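Local coordinates for glideosome-associated protein 50 (Plasmodium falciparum 3D7, PDB 3TGH) that forms part of the glideosome complex of the malaria parasite, which drives gliding motility and host cell invasion, and may help assemble and tether it to the inner membrane complex, at residues D198-Y202 / L213-L218; N125-H129 / F154-D158; V185-I189 / H320-L324; Y202-R208 / D234-I240. One frame throughout, in Å; residues are numbered along the deposited sequence.

Contact 1: residues D198-Y202 / L213-L218; sequences DQPIY and LAYYLL
Ile-201 lays its side chain across one side of the 213-218 segment and touches four of its residues. Its CG1 meets Leu-213 CB at 3.8 Å. The end methyl CD1 lies 3.9 Å from Leu-217 CD1 and also reaches Leu-218 CB. The branch methyl points the other way: CG2, anti to the backbone N, comes within 3.8 Å of Ala-214 CA. The same CG2 also covers one face of the Tyr-202 ring, over its centre. The Tyr-202 side chain crosses Leu-218 at about a right angle, and its OH comes close to Leu-218 CD2 at 3.1 Å, a tight approach. At the other end, Leu-213 CD1 rests on Gln-199 CG at 3.8 Å. The Gln-199 chain bends back at chi2 (65°). This lets NE2 give a nearly straight hydrogen bond of 2.9 Å to Pro-200 O, in the carbonyl plane. The nearest atom of the Gln-199 side chain is about 4 Å from a cobalt ion. This apolar contact packs the loop after strand 192-196 on helix 211-216 and the start of helix 218-223. Leu-217 continues onto Trp-176 and Leu-179 of helix 169-189, and Ile-201 onto Tyr-229 and His-247 of strands 228-231 and 245-250.

Contact 2: residues N125-H129 / F154-D158; sequences NYWYH and FIFID
The open end of a beta hairpin, strands 128-136 and 148-156, lies at the edge of one sheet of the metallophosphoesterase fold. The two strands run antiparallel. Tyr-128 and Phe-156 form a hydrogen-bonded pair. Tyr-128 N donates to Phe-156 O at 3.0 Å, and Phe-156 N to Tyr-128 O at 2.8 Å. Their rings lie on the same face of the sheet in an offset stack, with centroids 4.5 Å apart and planes only 10° apart. Tyr-128 CE2 lies 3.4 Å from Phe-156 CD1. Phe-156 CB also sits over the Tyr-128 ring, displaced toward its rim, in a CH-pi contact. Tyr-128 CG stands between its backbone N and carbonyl carbon (chi1 63°), which swings the ring over its partner. The Tyr-128 OH bonds to Thr-78 O. His-129 and Ile-155 are the next pair, non-hydrogen-bonded and on the other face. There His-129 CA approaches Phe-154 O at 3.2 Å in a CA-H...O contact. Beyond the paired residues a water bridges the segments, donating to Tyr-126 O at 2.6 Å and to Asp-158 OD2 at 2.8 Å. Asp-158 OD2 also accepts from Trp-85 NE1, and OD1 from Val-161 N. On the inner side Ile-155 is backbone-bonded to strand 192-196, while helix 169-189 packs on Ile-155 and takes the Trp-127 NE1 bond through Asp-178.

Contact 3: residues V185-I189 / H320-L324; sequences VAKKI and HFAAL
The His-320 imidazole and the Phe-321 phenyl ring each take an aliphatic group over the centre of one face. Lys-188 CB sits over the His-320 ring, 3.7 Å from its centroid and 8° off the normal. Ile-189 CD1 sits over the Phe-321 ring, 3.6 Å from its centroid. Both are CH-pi contacts. They pack the last turn of helix 169-189 against the end of the short helix 317-321 and the type I beta turn from Phe-321 to Leu-324. Lys-188 CG lies over the same face of the imidazole, 3.8 Å from His-320 CE1, and the bend at chi2 (-74°) keeps CD on that side, out toward the rim. The ring is held from outside as well, since His-320 NE2 is hydrogen-bonded to Asp-313. Ile-189 serves both aromatic residues. Its CG1 lies between the backbone N and the carbonyl carbon (chi1 69°), which sends CD1 to Phe-321, while CG2 slides past His-320 CB at 3.8 Å. Val-185 fills the middle of the contact and crosses Leu-324 at about a right angle. Its CB lies 3.8 Å from Leu-324 CD2, and its CG2 4.0 Å from Ala-323 CB. Leu-324 and Ile-189 both go on to touch Phe-131 of strand 128-136. The contact is structural packing away from the metal site. It joins the C-terminal part of the chain to a helix of the phosphatase fold. Both Val-185 methyls press on the His-320 carbonyl, CG2 at 3.2 Å from His-320 O, and that same oxygen accepts the backbone bond of Ala-323 N.

Contact 4: residues Y202-R208 / D234-I240; sequences YSSGYSR and DNNMEVI
A serine-rich loop beside a cobalt site is pinned here by two buried carboxylates. It begins with an ST turn, in which Ser-203 OG accepts from Gly-205 N, and continues with a type I beta turn from Gly-205 to Arg-208. Asp-234 follows the metal ligand His-233. Its OD2 takes two short bonds, from Ser-203 OG at 2.6 Å on the anti side and from Ser-207 OG at 2.7 Å on the syn side. The two hydroxyls come from opposite faces of the carboxylate plane. Asp-234 OD1 accepts from Ser-207 N at 2.8 Å on the syn side, the donor tilted out of the carboxylate plane, so three bonds fix the group's rotation. Glu-238, on strand 237-242, reaches out with its chain extended and grips Ser-204 with both oxygens. OE1 accepts from Ser-204 N at 2.8 Å and OE2 from Ser-204 OG at 2.6 Å, each through its syn lone pair. Ser-267 OG bonds to OE2 as well. Ile-240 CD1 adds an apolar touch at Tyr-202 CB, 3.9 Å away. Between the carboxylates lies a water that donates to Ser-203 OG and to Glu-238 OE1 and accepts from Asn-236 ND2 at 2.9 Å.

Along the chain contact 2 closes first. Contacts 1 and 4 then cross, sharing Tyr-202, and both lie inside the long loop closed by contact 3. Contacts 1 and 4 are 12 Å apart between centres, and Gln-199 NE2 probably bonds to Ser-207 OG beside the cobalt ion. Contacts 1 and 2 meet where Leu-217 packs on Ile-157. Contact 2 meets contact 3 through His-129 and Leu-324. Contacts 2 and 4 reach the same mixed sheet, with centres 21 Å apart. Contacts 3 and 4 lie about 31 Å apart, centre to centre, on opposite sides of the chain's centre. Contacts 1 and 4 lie at the metal-site loops, contact 2 at the sheet edge, and contact 3 where the C-terminal part meets helix 169-189.

Contact 1: residues D198-Y202 / L213-L218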
loop_
_atom_site.group_PDB
_atom_site.type_symbol
_atom_site.label_atom_id
_atom_site.label_comp_id
_atom_site.label_asym_id
_atom_site.label_seq_id
_atom_site.Cartn_x
_atom_site.Cartn_y
_atom_site.Cartn_z
ATOM N N ASP A 198 -6.049 -2.714 1.661
ATOM C CA ASP A 198 -7.101 -2.665 0.641
ATOM C C ASP A 198 -8.231 -1.689 1.050
ATOM O O ASP A 198 -8.431 -0.655 0.412
ATOM C CB ASP A 198 -7.644 -4.071 0.374
ATOM C CG ASP A 198 -8.868 -4.070 -0.531
ATOM O OD1 ASP A 198 -8.908 -3.265 -1.483
ATOM O OD2 ASP A 198 -9.778 -4.891 -0.306
ATOM N N GLN A 199 -8.946 -2.026 2.117
ATOM C CA GLN A 199 -10.122 -1.271 2.543
ATOM C C GLN A 199 -9.757 -0.001 3.337
ATOM O O GLN A 199 -9.056 -0.078 4.350
ATOM C CB GLN A 199 -11.032 -2.180 3.382
ATOM C CG GLN A 199 -12.210 -1.495 4.040
ATOM C CD GLN A 199 -13.212 -0.958 3.049
ATOM O OE1 GLN A 199 -13.721 -1.694 2.204
ATOM N NE2 GLN A 199 -13.524 0.335 3.162
ATOM N N PRO A 200 -10.251 1.173 2.894
ATOM C CA PRO A 200 -10.056 2.391 3.693
ATOM C C PRO A 200 -10.846 2.400 4.995
ATOM O O PRO A 200 -11.919 1.802 5.084
ATOM C CB PRO A 200 -10.565 3.518 2.784
ATOM C CG PRO A 200 -11.297 2.869 1.693
ATOM C CD PRO A 200 -10.829 1.464 1.576
ATOM N N ILE A 201 -10.302 3.096 5.989
ATOM C CA ILE A 201 -11.020 3.416 7.206
ATOM C C ILE A 201 -12.005 4.548 6.894
ATOM O O ILE A 201 -13.184 4.469 7.243
ATOM C CB ILE A 201 -10.054 3.861 8.318
ATOM C CG1 ILE A 201 -9.150 2.701 8.733
ATOM C CG2 ILE A 201 -10.838 4.418 9.523
ATOM C CD1 ILE A 201 -7.930 3.130 9.559
ATOM N N TYR A 202 -11.502 5.594 6.235
ATOM C CA TYR A 202 -12.303 6.761 5.875
ATOM C C TYR A 202 -12.256 6.951 4.370
ATOM O O TYR A 202 -11.186 6.882 3.766
ATOM C CB TYR A 202 -11.766 8.016 6.554
ATOM C CG TYR A 202 -11.864 8.029 8.059
ATOM C CD1 TYR A 202 -13.057 7.708 8.710
ATOM C CD2 TYR A 202 -10.773 8.405 8.838
ATOM C CE1 TYR A 202 -13.143 7.738 10.093
ATOM C CE2 TYR A 202 -10.854 8.442 10.220
ATOM C CZ TYR A 202 -12.040 8.116 10.841
ATOM O OH TYR A 202 -12.108 8.150 12.213
ATOM N N LEU A 213 -13.022 -1.031 10.892
ATOM C CA LEU A 213 -11.613 -0.641 10.947
ATOM C C LEU A 213 -11.442 0.644 11.766
ATOM O O LEU A 213 -10.454 0.790 12.471
ATOM C CB LEU A 213 -11.006 -0.500 9.544
ATOM C CG LEU A 213 -10.897 -1.782 8.704
ATOM C CD1 LEU A 213 -10.309 -1.455 7.333
ATOM C CD2 LEU A 213 -10.073 -2.859 9.426
ATOM N N ALA A 214 -12.413 1.555 11.707
ATOM C CA ALA A 214 -12.386 2.745 12.572
ATOM C C ALA A 214 -12.345 2.380 14.055
ATOM O O ALA A 214 -11.663 3.039 14.844
ATOM C CB ALA A 214 -13.584 3.662 12.282
ATOM N N TYR A 215 -13.067 1.333 14.437
ATOM C CA TYR A 215 -13.110 0.925 15.846
ATOM C C TYR A 215 -11.895 0.100 16.267
ATOM O O TYR A 215 -11.384 0.286 17.372
ATOM C CB TYR A 215 -14.386 0.145 16.155
ATOM C CG TYR A 215 -14.583 -0.084 17.640
ATOM C CD1 TYR A 215 -15.164 0.896 18.447
ATOM C CD2 TYR A 215 -14.168 -1.270 18.244
ATOM C CE1 TYR A 215 -15.336 0.690 19.822
ATOM C CE2 TYR A 215 -14.336 -1.484 19.615
ATOM C CZ TYR A 215 -14.920 -0.504 20.395
ATOM O OH TYR A 215 -15.085 -0.717 21.746
ATOM N N TYR A 216 -11.436 -0.807 15.402
ATOM C CA TYR A 216 -10.356 -1.743 15.758
ATOM C C TYR A 216 -8.973 -1.390 15.225
ATOM O O TYR A 216 -7.981 -1.630 15.905
ATOM C CB TYR A 216 -10.700 -3.166 15.311
ATOM C CG TYR A 216 -11.848 -3.767 16.087
ATOM C CD1 TYR A 216 -11.700 -4.103 17.430
ATOM C CD2 TYR A 216 -13.080 -3.993 15.486
ATOM C CE1 TYR A 216 -12.752 -4.652 18.155
ATOM C CE2 TYR A 216 -14.142 -4.539 16.202
ATOM C CZ TYR A 216 -13.970 -4.863 17.537
ATOM O OH TYR A 216 -15.014 -5.406 18.254
ATOM N N LEU A 217 -8.891 -0.857 14.011
ATOM C CA LEU A 217 -7.580 -0.605 13.385
ATOM C C LEU A 217 -7.101 0.795 13.764
ATOM O O LEU A 217 -5.962 0.969 14.201
ATOM C CB LEU A 217 -7.678 -0.728 11.860
ATOM C CG LEU A 217 -6.493 -1.165 10.978
ATOM C CD1 LEU A 217 -6.571 -0.474 9.617
ATOM C CD2 LEU A 217 -5.113 -0.992 11.620
ATOM N N LEU A 218 -7.976 1.788 13.610
ATOM C CA LEU A 218 -7.574 3.191 13.783
ATOM C C LEU A 218 -6.909 3.520 15.129
ATOM O O LEU A 218 -5.915 4.250 15.151
ATOM C CB LEU A 218 -8.739 4.145 13.506
ATOM C CG LEU A 218 -8.411 5.644 13.538
ATOM C CD1 LEU A 218 -7.312 6.005 12.541
ATOM C CD2 LEU A 218 -9.676 6.467 13.272
#

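Contact 2: residues N125-H129 / F154-D158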
loop_
_atom_site.group_PDB
_atom_site.type_symbol
_atom_site.label_atom_id
_atom_site.label_comp_id
_atom_site.label_asym_id
_atom_site.label_seq_id
_atom_site.Cartn_x
_atom_site.Cartn_y
_atom_site.Cartn_z
ATOM N N ASN A 125 3.960 -12.749 2.599
ATOM C CA ASN A 125 2.804 -13.239 3.333
ATOM C C ASN A 125 1.672 -12.245 3.066
ATOM O O ASN A 125 1.913 -11.172 2.494
ATOM C CB ASN A 125 3.104 -13.342 4.830
ATOM C CG ASN A 125 1.975 -14.013 5.615
ATOM O OD1 ASN A 125 1.370 -14.974 5.150
ATOM N ND2 ASN A 125 1.681 -13.486 6.801
ATOM N N TYR A 126 0.455 -12.602 3.463
ATOM C CA TYR A 126 -0.707 -11.733 3.265
ATOM C C TYR A 126 -0.571 -10.422 4.051
ATOM O O TYR A 126 -1.141 -9.407 3.654
ATOM C CB TYR A 126 -1.990 -12.481 3.631
ATOM C CG TYR A 126 -2.193 -13.732 2.800
ATOM C CD1 TYR A 126 -2.472 -13.643 1.437
ATOM C CD2 TYR A 126 -2.034 -15.001 3.356
ATOM C CE1 TYR A 126 -2.621 -14.780 0.654
ATOM C CE2 TYR A 126 -2.185 -16.155 2.572
ATOM C CZ TYR A 126 -2.484 -16.031 1.225
ATOM O OH TYR A 126 -2.637 -17.147 0.430
ATOM N N TRP A 127 0.186 -10.462 5.150
ATOM C CA TRP A 127 0.578 -9.285 5.906
ATOM C C TRP A 127 2.072 -9.398 6.221
ATOM O O TRP A 127 2.588 -10.503 6.440
ATOM C CB TRP A 127 -0.238 -9.133 7.200
ATOM C CG TRP A 127 -0.030 -10.238 8.196
ATOM C CD1 TRP A 127 0.809 -10.235 9.263
ATOM C CD2 TRP A 127 -0.681 -11.508 8.193
ATOM N NE1 TRP A 127 0.721 -11.437 9.937
ATOM C CE2 TRP A 127 -0.188 -12.235 9.291
ATOM C CE3 TRP A 127 -1.647 -12.103 7.366
ATOM C CZ2 TRP A 127 -0.613 -13.533 9.581
ATOM C CZ3 TRP A 127 -2.068 -13.390 7.649
ATOM C CH2 TRP A 127 -1.554 -14.093 8.750
ATOM N N TYR A 128 2.760 -8.263 6.241
ATOM C CA TYR A 128 4.219 -8.241 6.435
ATOM C C TYR A 128 4.708 -6.805 6.659
ATOM O O TYR A 128 3.904 -5.873 6.801
ATOM C CB TYR A 128 4.943 -8.911 5.241
ATOM C CG TYR A 128 4.756 -8.224 3.894
ATOM C CD1 TYR A 128 3.617 -8.450 3.130
ATOM C CD2 TYR A 128 5.740 -7.371 3.376
ATOM C CE1 TYR A 128 3.426 -7.823 1.919
ATOM C CE2 TYR A 128 5.573 -6.745 2.145
ATOM C CZ TYR A 128 4.399 -6.964 1.427
ATOM O OH TYR A 128 4.223 -6.358 0.207
ATOM N N HIS A 129 6.021 -6.624 6.729
ATOM C CA HIS A 129 6.602 -5.294 6.935
ATOM C C HIS A 129 7.893 -5.162 6.164
ATOM O O HIS A 129 8.498 -6.165 5.784
ATOM C CB HIS A 129 6.871 -5.049 8.418
ATOM C CG HIS A 129 7.622 -6.163 9.070
ATOM N ND1 HIS A 129 6.996 -7.165 9.776
ATOM C CD2 HIS A 129 8.941 -6.476 9.062
ATOM C CE1 HIS A 129 7.899 -8.022 10.216
ATOM N NE2 HIS A 129 9.089 -7.624 9.801
ATOM N N PHE A 154 7.322 0.478 6.685
ATOM C CA PHE A 154 6.185 0.177 5.824
ATOM C C PHE A 154 5.532 -1.087 6.350
ATOM O O PHE A 154 6.180 -2.132 6.460
ATOM C CB PHE A 154 6.655 -0.007 4.379
ATOM C CG PHE A 154 7.101 1.270 3.735
ATOM C CD1 PHE A 154 8.384 1.743 3.914
ATOM C CD2 PHE A 154 6.216 2.023 2.965
ATOM C CE1 PHE A 154 8.791 2.939 3.322
ATOM C CE2 PHE A 154 6.617 3.214 2.378
ATOM C CZ PHE A 154 7.901 3.672 2.557
ATOM N N ILE A 155 4.257 -0.983 6.717
ATOM C CA ILE A 155 3.514 -2.104 7.264
ATOM C C ILE A 155 2.384 -2.449 6.290
ATOM O O ILE A 155 1.590 -1.582 5.889
ATOM C CB ILE A 155 2.980 -1.789 8.663
ATOM C CG1 ILE A 155 4.165 -1.610 9.632
ATOM C CG2 ILE A 155 2.045 -2.907 9.161
ATOM C CD1 ILE A 155 3.800 -0.884 10.920
ATOM N N PHE A 156 2.347 -3.708 5.877
ATOM C CA PHE A 156 1.390 -4.169 4.874
ATOM C C PHE A 156 0.365 -5.064 5.539
ATOM O O PHE A 156 0.713 -6.061 6.177
ATOM C CB PHE A 156 2.110 -4.900 3.736
ATOM C CG PHE A 156 3.081 -4.031 2.994
ATOM C CD1 PHE A 156 4.383 -3.866 3.460
ATOM C CD2 PHE A 156 2.686 -3.338 1.852
ATOM C CE1 PHE A 156 5.285 -3.032 2.786
ATOM C CE2 PHE A 156 3.568 -2.512 1.182
ATOM C CZ PHE A 156 4.875 -2.347 1.662
ATOM N N ILE A 157 -0.909 -4.706 5.391
ATOM C CA ILE A 157 -1.996 -5.443 6.038
ATOM C C ILE A 157 -2.960 -6.031 5.021
ATOM O O ILE A 157 -3.105 -5.512 3.911
ATOM C CB ILE A 157 -2.784 -4.559 7.051
ATOM C CG1 ILE A 157 -3.402 -3.334 6.382
ATOM C CG2 ILE A 157 -1.876 -4.096 8.178
ATOM C CD1 ILE A 157 -4.311 -2.513 7.335
ATOM N N ASP A 158 -3.597 -7.131 5.413
ATOM C CA ASP A 158 -4.676 -7.712 4.650
ATOM C C ASP A 158 -5.964 -7.394 5.381
ATOM O O ASP A 158 -6.274 -8.002 6.409
ATOM C CB ASP A 158 -4.521 -9.216 4.490
ATOM C CG ASP A 158 -5.519 -9.776 3.502
ATOM O OD1 ASP A 158 -6.728 -9.578 3.713
ATOM O OD2 ASP A 158 -5.104 -10.362 2.495
HETATM O O HOH W 1 -2.602 -9.575 1.466
#

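Contact 3: residues V185-I189 / H320-L324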
loop_
_atom_site.group_PDB
_atom_site.type_symbol
_atom_site.label_atom_id
_atom_site.label_comp_id
_atom_site.label_asym_id
_atom_site.label_seq_id
_atom_site.Cartn_x
_atom_site.Cartn_y
_atom_site.Cartn_z
ATOM N N VAL A 185 7.098 -1.889 17.517
ATOM C CA VAL A 185 8.497 -1.713 17.123
ATOM C C VAL A 185 8.678 -0.401 16.362
ATOM O O VAL A 185 9.594 0.367 16.657
ATOM C CB VAL A 185 9.006 -2.898 16.283
ATOM C CG1 VAL A 185 10.397 -2.609 15.705
ATOM C CG2 VAL A 185 9.030 -4.172 17.125
ATOM N N ALA A 186 7.796 -0.131 15.403
ATOM C CA ALA A 186 7.886 1.079 14.586
ATOM C C ALA A 186 7.896 2.341 15.446
ATOM O O ALA A 186 8.628 3.289 15.150
ATOM C CB ALA A 186 6.739 1.131 13.563
ATOM N N LYS A 187 7.088 2.342 16.508
ATOM C CA LYS A 187 7.054 3.436 17.495
ATOM C C LYS A 187 8.418 3.763 18.082
ATOM O O LYS A 187 8.708 4.920 18.397
ATOM C CB LYS A 187 6.132 3.074 18.671
ATOM C CG LYS A 187 4.676 3.270 18.400
ATOM C CD LYS A 187 3.809 2.544 19.421
ATOM C CE LYS A 187 3.809 3.238 20.764
ATOM N NZ LYS A 187 2.865 2.572 21.705
ATOM N N LYS A 188 9.238 2.735 18.254
ATOM C CA LYS A 188 10.533 2.876 18.903
ATOM C C LYS A 188 11.671 3.212 17.936
ATOM O O LYS A 188 12.676 3.780 18.357
ATOM C CB LYS A 188 10.872 1.585 19.653
ATOM C CG LYS A 188 9.915 1.241 20.792
ATOM C CD LYS A 188 10.135 2.138 22.003
ATOM C CE LYS A 188 9.691 1.464 23.293
ATOM N NZ LYS A 188 10.035 2.287 24.490
ATOM N N ILE A 189 11.536 2.864 16.654
ATOM C CA ILE A 189 12.677 2.996 15.727
ATOM C C ILE A 189 12.421 3.715 14.395
ATOM O O ILE A 189 13.372 3.977 13.659
ATOM C CB ILE A 189 13.336 1.616 15.441
ATOM C CG1 ILE A 189 12.423 0.715 14.610
ATOM C CG2 ILE A 189 13.726 0.935 16.759
ATOM C CD1 ILE A 189 13.050 -0.633 14.280
ATOM N N HIS A 320 14.820 -3.855 19.354
ATOM C CA HIS A 320 13.446 -3.669 18.888
ATOM C C HIS A 320 13.165 -4.427 17.590
ATOM O O HIS A 320 12.095 -5.014 17.453
ATOM C CB HIS A 320 13.118 -2.184 18.756
ATOM C CG HIS A 320 13.174 -1.459 20.062
ATOM N ND1 HIS A 320 12.392 -1.817 21.138
ATOM C CD2 HIS A 320 13.934 -0.418 20.478
ATOM C CE1 HIS A 320 12.665 -1.024 22.160
ATOM N NE2 HIS A 320 13.598 -0.168 21.786
ATOM N N PHE A 321 14.115 -4.439 16.652
ATOM C CA PHE A 321 13.987 -5.291 15.458
ATOM C C PHE A 321 13.751 -6.752 15.857
ATOM O O PHE A 321 13.019 -7.480 15.184
ATOM C CB PHE A 321 15.242 -5.252 14.581
ATOM C CG PHE A 321 15.315 -4.079 13.657
ATOM C CD1 PHE A 321 14.536 -4.038 12.508
ATOM C CD2 PHE A 321 16.194 -3.028 13.909
ATOM C CE1 PHE A 321 14.616 -2.960 11.640
ATOM C CE2 PHE A 321 16.271 -1.946 13.045
ATOM C CZ PHE A 321 15.474 -1.914 11.909
ATOM N N ALA A 322 14.404 -7.178 16.939
ATOM C CA ALA A 322 14.289 -8.549 17.430
ATOM C C ALA A 322 12.899 -8.890 17.976
ATOM O O ALA A 322 12.600 -10.073 18.161
ATOM C CB ALA A 322 15.362 -8.833 18.492
ATOM N N ALA A 323 12.064 -7.879 18.224
ATOM C CA ALA A 323 10.681 -8.077 18.680
ATOM C C ALA A 323 9.672 -8.142 17.528
ATOM O O ALA A 323 8.479 -8.378 17.756
ATOM C CB ALA A 323 10.279 -6.964 19.648
ATOM N N LEU A 324 10.131 -7.924 16.299
ATOM C CA LEU A 324 9.242 -8.023 15.139
ATOM C C LEU A 324 8.789 -9.466 14.943
ATOM O O LEU A 324 9.536 -10.398 15.234
ATOM C CB LEU A 324 9.924 -7.524 13.861
ATOM C CG LEU A 324 10.096 -6.021 13.662
ATOM C CD1 LEU A 324 11.110 -5.775 12.537
ATOM C CD2 LEU A 324 8.767 -5.328 13.360
#

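Contact 4: residues Y202-R208 / D234-I240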
loop_
_atom_site.group_PDB
_atom_site.type_symbol
_atom_site.label_atom_id
_atom_site.label_comp_id
_atom_site.label_asym_id
_atom_site.label_seq_id
_atom_site.Cartn_x
_atom_site.Cartn_y
_atom_site.Cartn_z
ATOM N N TYR A 202 -11.502 5.594 6.235
ATOM C CA TYR A 202 -12.303 6.761 5.875
ATOM C C TYR A 202 -12.256 6.951 4.370
ATOM O O TYR A 202 -11.186 6.882 3.766
ATOM C CB TYR A 202 -11.766 8.016 6.554
ATOM C CG TYR A 202 -11.864 8.029 8.059
ATOM C CD1 TYR A 202 -13.057 7.708 8.710
ATOM C CD2 TYR A 202 -10.773 8.405 8.838
ATOM C CE1 TYR A 202 -13.143 7.738 10.093
ATOM C CE2 TYR A 202 -10.854 8.442 10.220
ATOM C CZ TYR A 202 -12.040 8.116 10.841
ATOM O OH TYR A 202 -12.108 8.150 12.213
ATOM N N SER A 203 -13.417 7.191 3.764
ATOM C CA SER A 203 -13.503 7.372 2.315
ATOM C C SER A 203 -14.802 8.069 1.924
ATOM O O SER A 203 -15.878 7.726 2.427
ATOM C CB SER A 203 -13.407 6.023 1.595
ATOM O OG SER A 203 -13.566 6.142 0.186
ATOM N N SER A 204 -14.686 9.029 1.011
ATOM C CA SER A 204 -15.850 9.663 0.393
ATOM C C SER A 204 -16.334 8.854 -0.819
ATOM O O SER A 204 -17.354 9.195 -1.426
ATOM C CB SER A 204 -15.521 11.100 -0.033
ATOM O OG SER A 204 -15.034 11.869 1.054
ATOM N N GLY A 205 -15.610 7.786 -1.156
ATOM C CA GLY A 205 -15.951 6.908 -2.274
ATOM C C GLY A 205 -17.036 5.899 -1.938
ATOM O O GLY A 205 -17.674 5.986 -0.885
ATOM N N TYR A 206 -17.217 4.921 -2.821
ATOM C CA TYR A 206 -18.389 4.026 -2.782
ATOM C C TYR A 206 -18.593 3.290 -1.454
ATOM O O TYR A 206 -19.707 3.248 -0.927
ATOM C CB TYR A 206 -18.332 3.019 -3.932
ATOM C CG TYR A 206 -19.564 2.151 -4.034
ATOM C CD1 TYR A 206 -20.782 2.686 -4.448
ATOM C CD2 TYR A 206 -19.520 0.798 -3.710
ATOM C CE1 TYR A 206 -21.924 1.895 -4.541
ATOM C CE2 TYR A 206 -20.659 -0.003 -3.799
ATOM C CZ TYR A 206 -21.852 0.552 -4.216
ATOM O OH TYR A 206 -22.976 -0.234 -4.306
ATOM N N SER A 207 -17.523 2.725 -0.906
ATOM C CA SER A 207 -17.621 1.957 0.338
ATOM C C SER A 207 -17.986 2.827 1.541
ATOM O O SER A 207 -18.520 2.327 2.519
ATOM C CB SER A 207 -16.301 1.225 0.629
ATOM O OG SER A 207 -15.324 2.111 1.157
ATOM N N ARG A 208 -17.667 4.118 1.464
ATOM C CA ARG A 208 -17.821 5.061 2.575
ATOM C C ARG A 208 -16.947 4.742 3.796
ATOM O O ARG A 208 -17.203 5.232 4.898
ATOM C CB ARG A 208 -19.305 5.213 2.972
ATOM C CG ARG A 208 -20.090 6.030 1.971
ATOM C CD ARG A 208 -19.838 7.512 2.198
ATOM N NE ARG A 208 -19.968 8.303 0.980
ATOM C CZ ARG A 208 -19.709 9.608 0.905
ATOM N NH1 ARG A 208 -19.306 10.283 1.982
ATOM N NH2 ARG A 208 -19.854 10.245 -0.252
ATOM N N ASP A 234 -11.961 1.569 -3.113
ATOM C CA ASP A 234 -12.747 2.589 -3.795
ATOM C C ASP A 234 -11.933 3.131 -4.968
ATOM O O ASP A 234 -10.767 3.499 -4.811
ATOM C CB ASP A 234 -13.142 3.699 -2.821
ATOM C CG ASP A 234 -14.175 3.237 -1.805
ATOM O OD1 ASP A 234 -14.993 2.355 -2.146
ATOM O OD2 ASP A 234 -14.179 3.752 -0.664
ATOM N N ASN A 235 -12.549 3.161 -6.145
ATOM C CA ASN A 235 -11.844 3.467 -7.385
ATOM C C ASN A 235 -11.779 4.961 -7.636
ATOM O O ASN A 235 -12.399 5.493 -8.568
ATOM C CB ASN A 235 -12.469 2.727 -8.567
ATOM C CG ASN A 235 -12.512 1.230 -8.357
ATOM O OD1 ASN A 235 -13.547 0.603 -8.566
ATOM N ND2 ASN A 235 -11.390 0.650 -7.924
ATOM N N ASN A 236 -11.015 5.627 -6.778
ATOM C CA ASN A 236 -10.831 7.066 -6.835
ATOM C C ASN A 236 -9.544 7.435 -6.119
ATOM O O ASN A 236 -8.843 6.558 -5.577
ATOM C CB ASN A 236 -12.040 7.794 -6.221
ATOM C CG ASN A 236 -12.277 7.426 -4.768
ATOM O OD1 ASN A 236 -13.145 6.612 -4.461
ATOM N ND2 ASN A 236 -11.512 8.027 -3.867
ATOM N N MET A 237 -9.219 8.720 -6.144
ATOM C CA MET A 237 -8.109 9.244 -5.362
ATOM C C MET A 237 -8.680 10.188 -4.321
ATOM O O MET A 237 -9.646 10.910 -4.591
ATOM C CB MET A 237 -7.102 9.965 -6.265
ATOM C CG MET A 237 -6.377 9.015 -7.223
ATOM S SD MET A 237 -5.111 9.796 -8.273
ATOM C CE MET A 237 -6.031 11.134 -8.988
ATOM N N GLU A 238 -8.099 10.173 -3.130
ATOM C CA GLU A 238 -8.545 11.051 -2.055
ATOM C C GLU A 238 -7.492 11.188 -0.966
ATOM O O GLU A 238 -6.685 10.272 -0.743
ATOM C CB GLU A 238 -9.848 10.522 -1.435
ATOM C CG GLU A 238 -10.342 11.334 -0.222
ATOM C CD GLU A 238 -11.812 11.129 0.094
ATOM O OE1 GLU A 238 -12.317 9.991 -0.033
ATOM O OE2 GLU A 238 -12.465 12.116 0.487
ATOM N N VAL A 239 -7.497 12.336 -0.297
ATOM C CA VAL A 239 -6.805 12.467 0.974
ATOM C C VAL A 239 -7.750 13.066 2.024
ATOM O O VAL A 239 -8.379 14.118 1.805
ATOM C CB VAL A 239 -5.463 13.251 0.855
ATOM C CG1 VAL A 239 -5.652 14.576 0.151
ATOM C CG2 VAL A 239 -4.823 13.438 2.243
ATOM N N ILE A 240 -7.889 12.335 3.129
ATOM C CA ILE A 240 -8.625 12.767 4.311
ATOM C C ILE A 240 -7.617 12.895 5.441
ATOM O O ILE A 240 -6.886 11.944 5.727
ATOM C CB ILE A 240 -9.715 11.743 4.674
ATOM C CG1 ILE A 240 -10.850 11.820 3.646
ATOM C CG2 ILE A 240 -10.243 11.975 6.102
ATOM C CD1 ILE A 240 -11.830 10.662 3.708
HETATM O O HOH W 2 -11.686 7.583 -0.976
#